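Local coordinates for protein methylenetetrahydrofolate--tRNA-(uracil-5-)-methyltransferase TrmFO (Thermus thermophilus, PDB 3G5S) that catalyses the folate- and FAD-dependent methylation of uridine 54 in tRNA to 5-methyluridine, at residues L66-M71 and L77-A82; L84-V87 and A92-V95; Y196-Q201 and I290-G295; A202-Q207 and L229-Y234. All blocks are in the same frame, centred on the assembly; numbering follows the deposited sequence.

Contact 1. Residues L66-M71 and L77-A82; sequences LLQAEM and LVMEAA
M79 reaches from helix 77-84 to lie against Q68 and M71, and nearly all of this contact is its work. It was modelled as selenomethionine, as was M71. Its CB points toward the facing helix, and its CG, anti to the carbonyl carbon (chi1 -69°), comes closest of all: M79 CG lies 3.5 Å from M71 CB. Here the chain bends, and bends again about the CG-SE bond (chi3 -60°). The selenium passes over the backbone of the first helix, with M79 SE 4.1 Å from Q68 CA. The terminal methyl then settles against the root of the glutamine, M79 CE standing 3.7 Å from Q68 CB and 3.8 Å from Q68 O. The two helices, 63-74 and 77-84, are joined by a very short connection and pack side to side at an angle in the FAD-binding part of this Rossmann-clan protein. E15 receives the L77 and V78 amides at the start of the second helix. An unbranched, flexible side chain suits this place, because it can curl to follow the surface of a helix. Q68 lies across M79 at about a right angle; its aliphatic part makes the apolar contact, while its NE2 hydrogen-bonds to G56 O. M71 offers only CB here; its bent chain leads away from M79 to pack on A348 of helix 343-361 and F424 of helix 409-429.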
loop_
_atom_site.group_PDB
_atom_site.type_symbol
_atom_site.label_atom_id
_atom_site.label_comp_id
_atom_site.label_asym_id
_atom_site.label_seq_id
_atom_site.Cartn_x
_atom_site.Cartn_y
_atom_site.Cartn_z
ATOM N N LEU A 66 11.219 7.543 -6.431
ATOM C CA LEU A 66 10.527 7.834 -7.677
ATOM C C LEU A 66 9.159 8.461 -7.399
ATOM O O LEU A 66 8.785 9.455 -8.019
ATOM C CB LEU A 66 10.374 6.583 -8.529
ATOM C CG LEU A 66 9.510 6.732 -9.779
ATOM C CD1 LEU A 66 9.985 7.872 -10.677
ATOM C CD2 LEU A 66 9.428 5.428 -10.557
ATOM N N LEU A 67 8.407 7.893 -6.463
ATOM C CA LEU A 67 7.084 8.435 -6.170
ATOM C C LEU A 67 7.179 9.878 -5.649
ATOM O O LEU A 67 6.352 10.725 -5.997
ATOM C CB LEU A 67 6.344 7.527 -5.190
ATOM C CG LEU A 67 4.878 7.880 -4.915
ATOM C CD1 LEU A 67 4.052 7.941 -6.182
ATOM C CD2 LEU A 67 4.277 6.873 -3.957
ATOM N N GLN A 68 8.194 10.166 -4.830
ATOM C CA GLN A 68 8.433 11.535 -4.379
ATOM C C GLN A 68 8.648 12.475 -5.557
ATOM O O GLN A 68 8.082 13.565 -5.611
ATOM C CB GLN A 68 9.646 11.591 -3.448
ATOM C CG GLN A 68 9.394 10.946 -2.095
ATOM C CD GLN A 68 10.667 10.668 -1.317
ATOM O OE1 GLN A 68 11.757 11.086 -1.707
ATOM N NE2 GLN A 68 10.531 9.951 -0.207
ATOM N N ALA A 69 9.492 12.058 -6.494
ATOM C CA ALA A 69 9.787 12.876 -7.664
ATOM C C ALA A 69 8.550 13.092 -8.532
ATOM O O ALA A 69 8.318 14.198 -9.031
ATOM C CB ALA A 69 10.924 12.262 -8.480
ATOM N N GLU A 70 7.759 12.040 -8.714
ATOM C CA GLU A 70 6.519 12.162 -9.471
ATOM C C GLU A 70 5.595 13.168 -8.813
ATOM O O GLU A 70 4.997 14.006 -9.478
ATOM C CB GLU A 70 5.817 10.801 -9.569
ATOM C CG GLU A 70 6.546 9.805 -10.451
ATOM C CD GLU A 70 5.954 8.399 -10.444
ATOM O OE1 GLU A 70 4.971 8.110 -9.707
ATOM O OE2 GLU A 70 6.512 7.562 -11.197
HETATM N N MSE A 71 5.457 13.071 -7.498
HETATM C CA MSE A 71 4.551 13.964 -6.791
HETATM C C MSE A 71 5.022 15.425 -6.829
HETATM O O MSE A 71 4.192 16.329 -6.893
HETATM C CB MSE A 71 4.280 13.445 -5.382
HETATM C CG MSE A 71 3.355 12.225 -5.382
HETATM SE SE MSE A 71 1.605 12.602 -6.196
HETATM C CE MSE A 71 1.989 11.947 -7.988
ATOM N N LEU A 77 0.906 19.135 -2.680
ATOM C CA LEU A 77 1.011 19.933 -1.468
ATOM C C LEU A 77 1.831 19.216 -0.401
ATOM O O LEU A 77 2.617 19.833 0.324
ATOM C CB LEU A 77 -0.384 20.246 -0.933
ATOM C CG LEU A 77 -0.468 21.067 0.353
ATOM C CD1 LEU A 77 0.167 22.432 0.166
ATOM C CD2 LEU A 77 -1.924 21.202 0.779
ATOM N N VAL A 78 1.626 17.913 -0.279
ATOM C CA VAL A 78 2.398 17.118 0.665
ATOM C C VAL A 78 3.898 17.217 0.365
ATOM O O VAL A 78 4.699 17.391 1.280
ATOM C CB VAL A 78 1.896 15.659 0.706
ATOM C CG1 VAL A 78 2.918 14.727 1.344
ATOM C CG2 VAL A 78 0.566 15.601 1.461
HETATM N N MSE A 79 4.280 17.149 -0.908
HETATM C CA MSE A 79 5.700 17.286 -1.233
HETATM C C MSE A 79 6.223 18.705 -0.984
HETATM O O MSE A 79 7.356 18.864 -0.546
HETATM C CB MSE A 79 5.998 16.831 -2.660
HETATM C CG MSE A 79 5.857 15.334 -2.868
HETATM SE SE MSE A 79 6.935 14.260 -1.656
HETATM C CE MSE A 79 8.679 14.958 -2.162
ATOM N N GLU A 80 5.411 19.728 -1.249
ATOM C CA GLU A 80 5.808 21.097 -0.924
ATOM C C GLU A 80 6.092 21.210 0.565
ATOM O O GLU A 80 7.114 21.755 0.989
ATOM C CB GLU A 80 4.702 22.085 -1.287
ATOM C CG GLU A 80 4.482 22.297 -2.761
ATOM C CD GLU A 80 3.487 23.416 -3.050
ATOM O OE1 GLU A 80 3.031 24.090 -2.101
ATOM O OE2 GLU A 80 3.154 23.606 -4.232
ATOM N N ALA A 81 5.156 20.705 1.362
ATOM C CA ALA A 81 5.286 20.760 2.804
ATOM C C ALA A 81 6.526 20.012 3.261
ATOM O O ALA A 81 7.236 20.469 4.152
ATOM C CB ALA A 81 4.045 20.171 3.461
ATOM N N ALA A 82 6.768 18.849 2.671
ATOM C CA ALA A 82 7.922 18.051 3.057
ATOM C C ALA A 82 9.234 18.746 2.703
ATOM O O ALA A 82 10.183 18.748 3.486
ATOM C CB ALA A 82 7.858 16.688 2.405
#

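Contact 2. Residues L84-V87 and A92-V95; sequences LARV and ALAV
The guanidinium of R86 is the one flat side-chain group in the contact, and a methyl of L93 lies over one of its faces. L93 CD1 sits 3.7 Å above the plane, displaced toward the rim, and 3.8 Å from R86 CZ. At the edge of the group, R86 NH1 forms a salt bridge with E58. R86 starts away from strand 92-95, but a bend at chi3 (-77°) brings its end back over the leucine, whose side chain it crosses at about a right angle. Arginine suits this spot because its flat face tolerates a hydrocarbon while its rim keeps its polar partners. Beneath it the backbones pair as an antiparallel beta hairpin, with 92-95 as the middle strand between 54-57 and 86-87. V87 N donates to A94 O over 2.9 Å, and R86 faces V95 as a non-hydrogen-bonded pair. Between V87 and A94 a water accepts from A94 N at 2.9 Å and lies 2.6 Å from V87 O, standing in for a direct bond; A92 O is also within its reach. Alanine and valine pairs fill the rest: A85 CB meets V95 CB at 4.2 Å, and V87 CG2 meets A94 CB at 4.1 Å. Since V87 N to A94 O is the direct backbone bond between the segments, the water and the contact of R86 with L93 probably supplement a weakly bonded strand.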
loop_
_atom_site.group_PDB
_atom_site.type_symbol
_atom_site.label_atom_id
_atom_site.label_comp_id
_atom_site.label_asym_id
_atom_site.label_seq_id
_atom_site.Cartn_x
_atom_site.Cartn_y
_atom_site.Cartn_z
ATOM N N LEU A 84 9.759 21.901 2.443
ATOM C CA LEU A 84 9.936 23.052 3.317
ATOM C C LEU A 84 10.218 22.667 4.772
ATOM O O LEU A 84 10.823 23.440 5.514
ATOM C CB LEU A 84 8.723 23.982 3.232
ATOM C CG LEU A 84 8.509 24.660 1.876
ATOM C CD1 LEU A 84 7.141 25.333 1.803
ATOM C CD2 LEU A 84 9.625 25.655 1.575
ATOM N N ALA A 85 9.773 21.477 5.172
ATOM C CA ALA A 85 9.914 21.021 6.552
ATOM C C ALA A 85 11.020 19.981 6.691
ATOM O O ALA A 85 11.154 19.339 7.729
ATOM C CB ALA A 85 8.587 20.449 7.055
ATOM N N ARG A 86 11.812 19.823 5.637
ATOM C CA ARG A 86 12.870 18.819 5.594
ATOM C C ARG A 86 13.795 18.861 6.811
ATOM O O ARG A 86 14.263 19.931 7.188
ATOM C CB ARG A 86 13.707 19.009 4.319
ATOM C CG ARG A 86 14.847 18.030 4.183
ATOM C CD ARG A 86 15.803 18.442 3.076
ATOM N NE ARG A 86 15.306 18.153 1.733
ATOM C CZ ARG A 86 15.396 16.963 1.151
ATOM N NH1 ARG A 86 14.942 16.785 -0.080
ATOM N NH2 ARG A 86 15.929 15.948 1.814
ATOM N N VAL A 87 14.048 17.695 7.411
ATOM C CA VAL A 87 15.056 17.538 8.472
ATOM C C VAL A 87 15.973 16.350 8.143
ATOM O O VAL A 87 15.581 15.457 7.402
ATOM C CB VAL A 87 14.413 17.322 9.865
ATOM C CG1 VAL A 87 13.566 18.528 10.262
ATOM C CG2 VAL A 87 13.587 16.044 9.879
ATOM N N ALA A 92 16.854 9.436 3.811
ATOM C CA ALA A 92 15.410 9.511 3.676
ATOM C C ALA A 92 14.966 10.959 3.661
ATOM O O ALA A 92 15.638 11.839 4.203
ATOM C CB ALA A 92 14.741 8.771 4.815
ATOM N N LEU A 93 13.825 11.199 3.028
ATOM C CA LEU A 93 13.131 12.465 3.159
ATOM C C LEU A 93 12.323 12.387 4.438
ATOM O O LEU A 93 11.410 11.576 4.548
ATOM C CB LEU A 93 12.206 12.678 1.965
ATOM C CG LEU A 93 11.310 13.916 2.010
ATOM C CD1 LEU A 93 12.134 15.196 2.091
ATOM C CD2 LEU A 93 10.385 13.942 0.801
ATOM N N ALA A 94 12.686 13.202 5.417
ATOM C CA ALA A 94 11.967 13.232 6.683
ATOM C C ALA A 94 11.610 14.670 7.011
ATOM O O ALA A 94 12.242 15.608 6.513
ATOM C CB ALA A 94 12.807 12.616 7.796
ATOM N N VAL A 95 10.590 14.836 7.845
ATOM C CA VAL A 95 10.024 16.149 8.090
ATOM C C VAL A 95 9.894 16.483 9.566
ATOM O O VAL A 95 9.740 15.604 10.418
ATOM C CB VAL A 95 8.623 16.283 7.446
ATOM C CG1 VAL A 95 8.703 16.015 5.954
ATOM C CG2 VAL A 95 7.620 15.339 8.117
HETATM O O HOH W 1 15.166 14.658 4.912
#

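Contact 3. Residues Y196-Q201 and I290-G295; sequences YRRFHQ and IQMIPG
R198 and M292 make the contact between a charged group and an apolar selenomethionine chain. Both chains are extended and cross at about a right angle, the selenomethionine running over one face of the guanidinium: M292 CG lies 3.9 Å from R198 CZ, and M292 CE is 4.0 Å from R198 NH2. Long, unbranched residues suit this partly exposed border, since one can cross the flat face of the other's guanidinium with its carbon chain. The purely apolar contacts belong to F199. Its CG is anti to the backbone N (chi1 -174°), which swings the ring across to the loop; M292 CB meets the ring at its edge, 4.2 Å from F199 CD1, and I293 CG1 is 3.9 Å from F199 CE1. With an alanine in place of F199, I293 and M292 would probably lose the ring they pack on, and a gap would open between helix and loop. No hydrogen bond joins the two segments; I293 N to I290 O, 3.0 Å, closes a type I turn within the loop. I293 also touches C189 and M191 of strand 187-191. Helix 193-205 is thus packed against the type I turn that follows helix 283-290, beside the six-stranded antiparallel sheet.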
loop_
_atom_site.group_PDB
_atom_site.type_symbol
_atom_site.label_atom_id
_atom_site.label_comp_id
_atom_site.label_asym_id
_atom_site.label_seq_id
_atom_site.Cartn_x
_atom_site.Cartn_y
_atom_site.Cartn_z
ATOM N N TYR A 196 13.696 -27.623 8.136
ATOM C CA TYR A 196 12.583 -27.134 8.935
ATOM C C TYR A 196 13.026 -26.804 10.358
ATOM O O TYR A 196 12.678 -25.764 10.904
ATOM C CB TYR A 196 11.423 -28.131 8.962
ATOM C CG TYR A 196 10.359 -27.709 9.944
ATOM C CD1 TYR A 196 9.510 -26.647 9.656
ATOM C CD2 TYR A 196 10.227 -28.340 11.174
ATOM C CE1 TYR A 196 8.551 -26.241 10.557
ATOM C CE2 TYR A 196 9.264 -27.939 12.083
ATOM C CZ TYR A 196 8.429 -26.889 11.766
ATOM O OH TYR A 196 7.469 -26.466 12.651
ATOM N N ARG A 197 13.803 -27.694 10.965
ATOM C CA ARG A 197 14.267 -27.461 12.326
ATOM C C ARG A 197 15.079 -26.162 12.457
ATOM O O ARG A 197 14.866 -25.393 13.395
ATOM C CB ARG A 197 15.042 -28.675 12.857
ATOM C CG ARG A 197 14.220 -29.974 12.859
ATOM C CD ARG A 197 14.866 -31.082 13.698
ATOM N NE ARG A 197 14.441 -31.040 15.095
ATOM C CZ ARG A 197 13.568 -31.882 15.641
ATOM N NH1 ARG A 197 13.023 -32.847 14.910
ATOM N NH2 ARG A 197 13.237 -31.764 16.920
ATOM N N ARG A 198 15.987 -25.910 11.516
ATOM C CA ARG A 198 16.770 -24.666 11.508
ATOM C C ARG A 198 15.847 -23.452 11.405
ATOM O O ARG A 198 16.003 -22.474 12.135
ATOM C CB ARG A 198 17.790 -24.656 10.352
ATOM C CG ARG A 198 18.634 -23.363 10.230
ATOM C CD ARG A 198 19.368 -23.249 8.878
ATOM N NE ARG A 198 20.156 -22.014 8.767
ATOM C CZ ARG A 198 20.450 -21.408 7.618
ATOM N NH1 ARG A 198 20.020 -21.912 6.469
ATOM N NH2 ARG A 198 21.160 -20.289 7.616
ATOM N N PHE A 199 14.884 -23.530 10.492
ATOM C CA PHE A 199 13.954 -22.441 10.236
ATOM C C PHE A 199 13.074 -22.173 11.461
ATOM O O PHE A 199 12.913 -21.030 11.899
ATOM C CB PHE A 199 13.103 -22.796 9.017
ATOM C CG PHE A 199 12.198 -21.694 8.558
ATOM C CD1 PHE A 199 12.704 -20.576 7.920
ATOM C CD2 PHE A 199 10.835 -21.793 8.735
ATOM C CE1 PHE A 199 11.865 -19.569 7.484
ATOM C CE2 PHE A 199 9.993 -20.789 8.301
ATOM C CZ PHE A 199 10.511 -19.676 7.671
ATOM N N HIS A 200 12.516 -23.239 12.023
ATOM C CA HIS A 200 11.676 -23.121 13.203
ATOM C C HIS A 200 12.446 -22.508 14.372
ATOM O O HIS A 200 11.938 -21.626 15.058
ATOM C CB HIS A 200 11.099 -24.482 13.594
ATOM C CG HIS A 200 10.326 -24.461 14.872
ATOM N ND1 HIS A 200 10.819 -24.975 16.052
ATOM C CD2 HIS A 200 9.096 -23.971 15.159
ATOM C CE1 HIS A 200 9.924 -24.806 17.009
ATOM N NE2 HIS A 200 8.871 -24.199 16.494
ATOM N N GLN A 201 13.674 -22.967 14.594
ATOM C CA GLN A 201 14.503 -22.402 15.653
ATOM C C GLN A 201 14.771 -20.915 15.427
ATOM O O GLN A 201 14.730 -20.115 16.361
ATOM C CB GLN A 201 15.829 -23.163 15.761
ATOM C CG GLN A 201 15.718 -24.512 16.442
ATOM C CD GLN A 201 15.222 -24.394 17.871
ATOM O OE1 GLN A 201 15.687 -23.546 18.634
ATOM N NE2 GLN A 201 14.269 -25.240 18.238
ATOM N N ILE A 290 13.537 -15.535 5.446
ATOM C CA ILE A 290 13.084 -15.913 4.117
ATOM C C ILE A 290 14.211 -16.568 3.324
ATOM O O ILE A 290 13.995 -17.535 2.597
ATOM C CB ILE A 290 12.511 -14.699 3.343
ATOM C CG1 ILE A 290 11.156 -14.288 3.925
ATOM C CG2 ILE A 290 12.386 -15.016 1.861
ATOM C CD1 ILE A 290 10.736 -12.889 3.552
ATOM N N GLN A 291 15.424 -16.062 3.484
ATOM C CA GLN A 291 16.517 -16.576 2.679
ATOM C C GLN A 291 17.042 -17.932 3.166
ATOM O O GLN A 291 17.944 -18.502 2.563
ATOM C CB GLN A 291 17.602 -15.509 2.501
ATOM C CG GLN A 291 17.075 -14.307 1.692
ATOM C CD GLN A 291 18.152 -13.315 1.300
ATOM O OE1 GLN A 291 19.189 -13.217 1.957
ATOM N NE2 GLN A 291 17.907 -12.565 0.226
HETATM N N MSE A 292 16.441 -18.455 4.237
HETATM C CA MSE A 292 16.685 -19.826 4.683
HETATM C C MSE A 292 15.793 -20.840 3.969
HETATM O O MSE A 292 15.979 -22.041 4.119
HETATM C CB MSE A 292 16.456 -19.954 6.188
HETATM C CG MSE A 292 17.389 -19.123 7.033
HETATM SE SE MSE A 292 17.043 -19.390 8.919
HETATM C CE MSE A 292 18.396 -18.175 9.614
ATOM N N ILE A 293 14.809 -20.361 3.214
ATOM C CA ILE A 293 13.868 -21.247 2.537
ATOM C C ILE A 293 14.451 -21.662 1.194
ATOM O O ILE A 293 14.856 -20.807 0.415
ATOM C CB ILE A 293 12.518 -20.537 2.317
ATOM C CG1 ILE A 293 11.903 -20.148 3.665
ATOM C CG2 ILE A 293 11.576 -21.409 1.492
ATOM C CD1 ILE A 293 10.755 -19.153 3.550
ATOM N N PRO A 294 14.511 -22.977 0.919
ATOM C CA PRO A 294 15.047 -23.417 -0.374
ATOM C C PRO A 294 14.332 -22.741 -1.538
ATOM O O PRO A 294 13.100 -22.705 -1.578
ATOM C CB PRO A 294 14.768 -24.922 -0.374
ATOM C CG PRO A 294 14.733 -25.296 1.070
ATOM C CD PRO A 294 14.120 -24.113 1.772
ATOM N N GLY A 295 15.114 -22.203 -2.470
ATOM C CA GLY A 295 14.579 -21.446 -3.585
ATOM C C GLY A 295 14.623 -19.943 -3.361
ATOM O O GLY A 295 14.665 -19.171 -4.319
#

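Contact 4. Residues A202-Q207 and L229-Y234; sequences ALLEAQ and LARRGY
R231 takes hold of the carbonyl of L204 with two nitrogens, side-on. R231 NE lies 3.2 Å from L204 O and R231 NH2 lies 3.1 Å from it, both with the oxygen in the guanidinium plane. The NE bond falls on a lone pair in the carbonyl plane, while the NH2 bond comes nearly along the C=O axis, and the one oxygen thus accepts from two donors. Neither is very straight, the angles at hydrogen being 149° and 152°. R231 is extended from CG to NE, long enough to span between the helices. L204 lies in the last turn of helix 193-205, where carbonyls lack amides farther along the helix to bond with, and the partial negative charge of a helix end would probably welcome an arginine. R208 bonds to the nearby L203 O, although it stands close to R231. Outward from this grip comes packing. L204 CD2 is 3.8 Å from R231 CG and 3.4 Å from A230 O, an oxygen that also accepts from H200. Small A230 lets the helices come close: A230 CB meets L203 CB at 3.8 Å and L204 CD2 at 4.0 Å. G233 turns the chain off the second helix at a phi of 143°, where any CB would jam against the preceding carbonyl oxygen. Two helices near their C-terminal ends thus meet, a side chain of one satisfying a carbonyl of the other.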
loop_
_atom_site.group_PDB
_atom_site.type_symbol
_atom_site.label_atom_id
_atom_site.label_comp_id
_atom_site.label_asym_id
_atom_site.label_seq_id
_atom_site.Cartn_x
_atom_site.Cartn_y
_atom_site.Cartn_z
ATOM N N ALA A 202 15.049 -20.539 14.185
ATOM C CA ALA A 202 15.306 -19.140 13.871
ATOM C C ALA A 202 14.077 -18.270 14.143
ATOM O O ALA A 202 14.201 -17.127 14.583
ATOM C CB ALA A 202 15.756 -18.996 12.432
ATOM N N LEU A 203 12.889 -18.809 13.881
ATOM C CA LEU A 203 11.651 -18.080 14.144
ATOM C C LEU A 203 11.463 -17.803 15.631
ATOM O O LEU A 203 10.944 -16.755 16.014
ATOM C CB LEU A 203 10.445 -18.856 13.618
ATOM C CG LEU A 203 10.135 -18.711 12.131
ATOM C CD1 LEU A 203 9.048 -19.695 11.734
ATOM C CD2 LEU A 203 9.717 -17.279 11.799
ATOM N N LEU A 204 11.870 -18.749 16.468
ATOM C CA LEU A 204 11.684 -18.604 17.908
ATOM C C LEU A 204 12.378 -17.353 18.441
ATOM O O LEU A 204 11.860 -16.677 19.328
ATOM C CB LEU A 204 12.189 -19.844 18.654
ATOM C CG LEU A 204 11.436 -21.152 18.408
ATOM C CD1 LEU A 204 12.077 -22.290 19.194
ATOM C CD2 LEU A 204 9.969 -21.010 18.770
ATOM N N GLU A 205 13.540 -17.038 17.877
ATOM C CA GLU A 205 14.392 -15.989 18.425
ATOM C C GLU A 205 14.356 -14.666 17.660
ATOM O O GLU A 205 14.865 -13.653 18.140
ATOM C CB GLU A 205 15.836 -16.485 18.506
ATOM C CG GLU A 205 16.033 -17.682 19.421
ATOM C CD GLU A 205 17.460 -18.195 19.404
ATOM O OE1 GLU A 205 18.213 -17.836 18.473
ATOM O OE2 GLU A 205 17.828 -18.961 20.319
ATOM N N ALA A 206 13.764 -14.677 16.472
ATOM C CA ALA A 206 13.772 -13.500 15.609
ATOM C C ALA A 206 13.135 -12.277 16.267
ATOM O O ALA A 206 12.136 -12.392 16.976
ATOM C CB ALA A 206 13.083 -13.815 14.299
ATOM N N GLN A 207 13.713 -11.104 16.018
ATOM C CA GLN A 207 13.188 -9.861 16.578
ATOM C C GLN A 207 11.878 -9.453 15.909
ATOM O O GLN A 207 11.750 -9.482 14.683
ATOM C CB GLN A 207 14.219 -8.734 16.460
ATOM C CG GLN A 207 15.431 -8.904 17.362
ATOM C CD GLN A 207 16.217 -7.619 17.530
ATOM O OE1 GLN A 207 16.125 -6.706 16.708
ATOM N NE2 GLN A 207 16.996 -7.538 18.604
ATOM N N LEU A 229 3.109 -18.867 15.986
ATOM C CA LEU A 229 2.839 -20.285 15.753
ATOM C C LEU A 229 4.067 -21.124 16.106
ATOM O O LEU A 229 3.952 -22.175 16.734
ATOM C CB LEU A 229 2.423 -20.543 14.305
ATOM C CG LEU A 229 1.052 -20.023 13.863
ATOM C CD1 LEU A 229 0.848 -20.262 12.376
ATOM C CD2 LEU A 229 -0.072 -20.669 14.674
ATOM N N ALA A 230 5.243 -20.654 15.709
ATOM C CA ALA A 230 6.477 -21.351 16.036
ATOM C C ALA A 230 6.630 -21.519 17.543
ATOM O O ALA A 230 7.000 -22.595 18.022
ATOM C CB ALA A 230 7.669 -20.608 15.468
ATOM N N ARG A 231 6.345 -20.457 18.290
ATOM C CA ARG A 231 6.503 -20.494 19.740
ATOM C C ARG A 231 5.495 -21.424 20.402
ATOM O O ARG A 231 5.731 -21.916 21.497
ATOM C CB ARG A 231 6.428 -19.083 20.335
ATOM C CG ARG A 231 7.679 -18.254 20.072
ATOM C CD ARG A 231 7.707 -16.957 20.871
ATOM N NE ARG A 231 8.929 -16.198 20.605
ATOM C CZ ARG A 231 9.155 -14.959 21.028
ATOM N NH1 ARG A 231 8.241 -14.320 21.746
ATOM N NH2 ARG A 231 10.300 -14.354 20.731
ATOM N N ARG A 232 4.383 -21.685 19.726
ATOM C CA ARG A 232 3.346 -22.528 20.298
ATOM C C ARG A 232 3.636 -24.021 20.088
ATOM O O ARG A 232 2.910 -24.875 20.591
ATOM C CB ARG A 232 1.964 -22.064 19.805
ATOM C CG ARG A 232 1.677 -20.630 20.301
ATOM C CD ARG A 232 0.352 -20.003 19.870
ATOM N NE ARG A 232 0.293 -18.609 20.317
ATOM C CZ ARG A 232 -0.767 -17.812 20.202
ATOM N NH1 ARG A 232 -1.891 -18.255 19.655
ATOM N NH2 ARG A 232 -0.701 -16.561 20.643
ATOM N N GLY A 233 4.729 -24.327 19.388
ATOM C CA GLY A 233 5.213 -25.694 19.297
ATOM C C GLY A 233 5.790 -26.108 17.956
ATOM O O GLY A 233 5.408 -25.583 16.915
ATOM N N TYR A 234 6.710 -27.068 17.997
ATOM C CA TYR A 234 7.345 -27.630 16.808
ATOM C C TYR A 234 6.332 -28.097 15.757
ATOM O O TYR A 234 6.558 -27.941 14.561
ATOM C CB TYR A 234 8.248 -28.798 17.226
ATOM C CG TYR A 234 9.038 -29.456 16.116
ATOM C CD1 TYR A 234 8.555 -30.585 15.463
ATOM C CD2 TYR A 234 10.284 -28.968 15.740
ATOM C CE1 TYR A 234 9.287 -31.200 14.458
ATOM C CE2 TYR A 234 11.021 -29.577 14.737
ATOM C CZ TYR A 234 10.517 -30.691 14.100
ATOM O OH TYR A 234 11.252 -31.300 13.104
#

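In the fold
Contacts 1 and 2 form one buried cluster in the FAD-binding half of the chain: L93 of the hairpin packs on M79, and A82 of helix 77-84 meets V95. Contacts 3 and 4 are partly buried, about 38 to 40 Å between centres from that cluster, and share helix 193-205, using its middle and its end. They are tied together by bonds from Y196 OH to Y234 O and from H200 NE2 to A230 O. Chemistry follows place. Contact 1 has no hydrogen bond across it; contact 2 adds backbone and water bonds at a sheet edge. Exposed arginines of contacts 2, 3 and 4 differ in use: R86 and R198 take carbon over a guanidinium face, R231 bonds a helix-end carbonyl.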